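Local structure of O-methyltransferase (Coxiella burnetii, 3TR6) at residues Y156-L161 and D204-M209. The protein probably transfers a methyl group from S-adenosylmethionine to a hydroxyl oxygen of an acceptor substrate, as a Rossmann-like O-methyltransferase. Numbering follows the deposited sequence.
Sequences YYEESL and DERVDM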
ATOM      1  N   TYR A 156     -15.752 -15.073  -4.185  1.00 37.50           N
ATOM      2  CA  TYR A 156     -15.794 -13.612  -4.229  1.00 34.22           C
ATOM      3  C   TYR A 156     -14.645 -13.020  -5.041  1.00 36.81           C
ATOM      4  O   TYR A 156     -14.815 -12.025  -5.742  1.00 35.85           O
ATOM      5  CB  TYR A 156     -15.761 -13.032  -2.816  1.00 35.90           C
ATOM      6  CG  TYR A 156     -16.921 -13.442  -1.942  1.00 42.63           C
ATOM      7  CD1 TYR A 156     -18.166 -13.735  -2.491  1.00 36.86           C
ATOM      8  CD2 TYR A 156     -16.773 -13.530  -0.563  1.00 36.47           C
ATOM      9  CE1 TYR A 156     -19.224 -14.108  -1.686  1.00 39.99           C
ATOM     10  CE2 TYR A 156     -17.825 -13.899   0.243  1.00 42.21           C
ATOM     11  CZ  TYR A 156     -19.047 -14.189  -0.320  1.00 42.91           C
ATOM     12  OH  TYR A 156     -20.092 -14.560   0.494  1.00 43.50           O
ATOM     13  N   TYR A 157     -13.470 -13.627  -4.922  1.00 36.13           N
ATOM     14  CA  TYR A 157     -12.296 -13.184  -5.658  1.00 37.67           C
ATOM     15  C   TYR A 157     -12.532 -13.372  -7.147  1.00 40.39           C
ATOM     16  O   TYR A 157     -12.344 -12.450  -7.946  1.00 36.57           O
ATOM     17  CB  TYR A 157     -11.067 -13.981  -5.208  1.00 36.19           C
ATOM     18  CG  TYR A 157      -9.799 -13.700  -5.988  1.00 34.51           C
ATOM     19  CD1 TYR A 157      -8.986 -12.622  -5.663  1.00 31.13           C
ATOM     20  CD2 TYR A 157      -9.405 -14.524  -7.035  1.00 36.47           C
ATOM     21  CE1 TYR A 157      -7.822 -12.364  -6.365  1.00 31.31           C
ATOM     22  CE2 TYR A 157      -8.241 -14.275  -7.746  1.00 37.66           C
ATOM     23  CZ  TYR A 157      -7.454 -13.191  -7.406  1.00 35.17           C
ATOM     24  OH  TYR A 157      -6.294 -12.934  -8.106  1.00 28.14           O
ATOM     25  N   GLU A 158     -12.958 -14.578  -7.506  1.00 41.29           N
ATOM     26  CA  GLU A 158     -13.211 -14.937  -8.895  1.00 37.26           C
ATOM     27  C   GLU A 158     -14.262 -14.024  -9.518  1.00 36.67           C
ATOM     28  O   GLU A 158     -14.128 -13.594 -10.663  1.00 38.53           O
ATOM     29  CB  GLU A 158     -13.658 -16.396  -8.981  1.00 37.88           C
ATOM     30  CG  GLU A 158     -12.994 -17.164 -10.100  1.00 47.03           C
ATOM     31  CD  GLU A 158     -11.485 -17.115 -10.013  1.00 39.92           C
ATOM     32  OE1 GLU A 158     -10.946 -17.324  -8.909  1.00 45.44           O
ATOM     33  OE2 GLU A 158     -10.840 -16.859 -11.047  1.00 38.53           O
ATOM     34  N   GLU A 159     -15.306 -13.730  -8.753  1.00 35.11           N
ATOM     35  CA  GLU A 159     -16.367 -12.845  -9.208  1.00 35.54           C
ATOM     36  C   GLU A 159     -15.879 -11.403  -9.300  1.00 39.55           C
ATOM     37  O   GLU A 159     -16.271 -10.662 -10.202  1.00 42.91           O
ATOM     38  CB  GLU A 159     -17.572 -12.935  -8.270  1.00 36.42           C
ATOM     39  CG  GLU A 159     -18.250 -14.294  -8.266  1.00 43.93           C
ATOM     40  CD  GLU A 159     -19.021 -14.564  -9.545  1.00 47.44           C
ATOM     41  OE1 GLU A 159     -20.213 -14.193  -9.607  1.00 54.58           O
ATOM     42  OE2 GLU A 159     -18.438 -15.147 -10.484  1.00 45.00           O
ATOM     43  N   SER A 160     -15.021 -11.013  -8.364  1.00 34.75           N
ATOM     44  CA  SER A 160     -14.500  -9.653  -8.329  1.00 36.58           C
ATOM     45  C   SER A 160     -13.597  -9.356  -9.523  1.00 35.17           C
ATOM     46  O   SER A 160     -13.505  -8.215  -9.967  1.00 35.94           O
ATOM     47  CB  SER A 160     -13.759  -9.388  -7.016  1.00 35.15           C
ATOM     48  OG  SER A 160     -14.665  -9.313  -5.930  1.00 32.56           O
ATOM     49  N   LEU A 161     -12.927 -10.381 -10.037  1.00 34.32           N
ATOM     50  CA  LEU A 161     -12.117 -10.216 -11.238  1.00 36.31           C
ATOM     51  C   LEU A 161     -12.989  -9.858 -12.435  1.00 32.29           C
ATOM     52  O   LEU A 161     -12.666  -8.957 -13.203  1.00 35.47           O
ATOM     53  CB  LEU A 161     -11.311 -11.478 -11.536  1.00 34.45           C
ATOM     54  CG  LEU A 161      -9.895 -11.525 -10.969  1.00 31.25           C
ATOM     55  CD1 LEU A 161      -9.196 -12.803 -11.400  1.00 29.83           C
ATOM     56  CD2 LEU A 161      -9.113 -10.308 -11.426  1.00 27.13           C
ATOM     57  N   ASP A 204      -1.397 -16.579  -9.614  1.00 41.97           N
ATOM     58  CA  ASP A 204      -2.342 -16.044 -10.590  1.00 38.83           C
ATOM     59  C   ASP A 204      -1.698 -14.994 -11.500  1.00 39.89           C
ATOM     60  O   ASP A 204      -1.267 -13.938 -11.041  1.00 43.54           O
ATOM     61  CB  ASP A 204      -3.567 -15.467  -9.876  1.00 36.67           C
ATOM     62  CG  ASP A 204      -4.667 -15.064 -10.835  1.00 38.04           C
ATOM     63  OD1 ASP A 204      -4.502 -15.280 -12.052  1.00 43.40           O
ATOM     64  OD2 ASP A 204      -5.702 -14.542 -10.372  1.00 33.39           O
ATOM     65  N   GLU A 205      -1.641 -15.296 -12.794  1.00 41.19           N
ATOM     66  CA  GLU A 205      -1.002 -14.409 -13.762  1.00 41.77           C
ATOM     67  C   GLU A 205      -1.964 -13.392 -14.364  1.00 42.24           C
ATOM     68  O   GLU A 205      -1.602 -12.652 -15.277  1.00 37.38           O
ATOM     69  CB  GLU A 205      -0.325 -15.221 -14.866  1.00 43.82           C
ATOM     70  CG  GLU A 205       1.073 -15.696 -14.502  1.00 62.52           C
ATOM     71  CD  GLU A 205       1.607 -16.733 -15.468  1.00 88.15           C
ATOM     72  OE1 GLU A 205       0.826 -17.201 -16.326  1.00 90.57           O
ATOM     73  OE2 GLU A 205       2.803 -17.085 -15.371  1.00 88.25           O
ATOM     74  N   ARG A 206      -3.186 -13.355 -13.846  1.00 36.07           N
ATOM     75  CA  ARG A 206      -4.180 -12.389 -14.291  1.00 31.30           C
ATOM     76  C   ARG A 206      -4.044 -11.080 -13.523  1.00 41.20           C
ATOM     77  O   ARG A 206      -4.678 -10.076 -13.861  1.00 38.64           O
ATOM     78  CB  ARG A 206      -5.580 -12.956 -14.086  1.00 34.11           C
ATOM     79  CG  ARG A 206      -5.827 -14.258 -14.814  1.00 30.43           C
ATOM     80  CD  ARG A 206      -7.167 -14.844 -14.440  1.00 23.28           C
ATOM     81  NE  ARG A 206      -7.180 -15.328 -13.066  1.00 33.59           N
ATOM     82  CZ  ARG A 206      -8.222 -15.914 -12.491  1.00 34.95           C
ATOM     83  NH1 ARG A 206      -9.342 -16.090 -13.177  1.00 33.95           N
ATOM     84  NH2 ARG A 206      -8.144 -16.323 -11.232  1.00 34.58           N
ATOM     85  N   VAL A 207      -3.210 -11.099 -12.486  1.00 40.66           N
ATOM     86  CA  VAL A 207      -3.067  -9.954 -11.596  1.00 36.56           C
ATOM     87  C   VAL A 207      -1.614  -9.663 -11.246  1.00 36.61           C
ATOM     88  O   VAL A 207      -0.745 -10.521 -11.381  1.00 38.37           O
ATOM     89  CB  VAL A 207      -3.826 -10.178 -10.271  1.00 30.16           C
ATOM     90  CG1 VAL A 207      -5.306 -10.361 -10.523  1.00 30.78           C
ATOM     91  CG2 VAL A 207      -3.254 -11.385  -9.535  1.00 33.41           C
ATOM     92  N   ASP A 208      -1.365  -8.433 -10.809  1.00 33.60           N
ATOM     93  CA  ASP A 208      -0.145  -8.093 -10.091  1.00 35.09           C
ATOM     94  C   ASP A 208      -0.560  -7.914  -8.639  1.00 30.69           C
ATOM     95  O   ASP A 208      -1.600  -7.319  -8.359  1.00 28.66           O
ATOM     96  CB  ASP A 208       0.475  -6.801 -10.628  1.00 34.35           C
ATOM     97  CG  ASP A 208       1.093  -6.977 -12.004  1.00 41.67           C
ATOM     98  OD1 ASP A 208       1.758  -8.010 -12.232  1.00 42.64           O
ATOM     99  OD2 ASP A 208       0.902  -6.087 -12.861  1.00 45.53           O
HETATM  100  N   MSE A 209       0.234  -8.432  -7.712  1.00 33.54           N
HETATM  101  CA  MSE A 209      -0.199  -8.439  -6.320  1.00 28.58           C
HETATM  102  C   MSE A 209       0.875  -8.081  -5.301  1.00 32.71           C
HETATM  103  O   MSE A 209       2.051  -7.915  -5.630  1.00 35.71           O
HETATM  104  CB  MSE A 209      -0.857  -9.780  -5.967  1.00 27.17           C
HETATM  105  CG  MSE A 209       0.020 -11.005  -6.196  1.00 30.91           C
HETATM  106 SE   MSE A 209       1.231 -11.369  -4.708  1.00 43.84          SE
HETATM  107  CE  MSE A 209      -0.071 -11.888  -3.349  1.00 25.87           C
TER
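Glu-158 and Arg-206 form a salt bridge in which both terminal guanidinium nitrogens converge on one carboxylate oxygen: NH1 stands 2.7 Å from OE2 and NH2 2.8 Å, with the two flat groups nearly coplanar (18°). Side-on, the same guanidinium grips Asp-204, NE bonding to OD1 (2.9 Å) and NH2 reaching OD2 from above the carboxylate plane. The backbone N of Arg-206 also donates to OD1, closing an Asx turn just after helix 189-203. Tyr-157, its CG anti to the backbone N (chi1 175°), extends from helix 153-163, and its OH donates a hydrogen bond to Asp-204 OD2 (2.8 Å), on the anti side of that oxygen.

Van der Waals packing accompanies this network. Leu-161 CD1 sits over the centre of one guanidinium face, while its CD2 makes an apolar contact with Val-207 CG1 at 3.9 Å; Val-207 CG1 also lies against the phenol oxygen of Tyr-157.

Lys-200 pairs with the other oxygen of Glu-158, and Arg-25 of the second subunit binds the carbonyls of Asp-204 and Val-207. Four donor bonds would favour an ionised Asp-204: three from Arg-206 hold the turn into strand 207-212, outermost of the sheet within this chain, while Tyr-157 OH and the Glu-158–Arg-206 salt bridge join it to helix 153-163, whose Tyr-156 touches S-adenosyl-L-homocysteine.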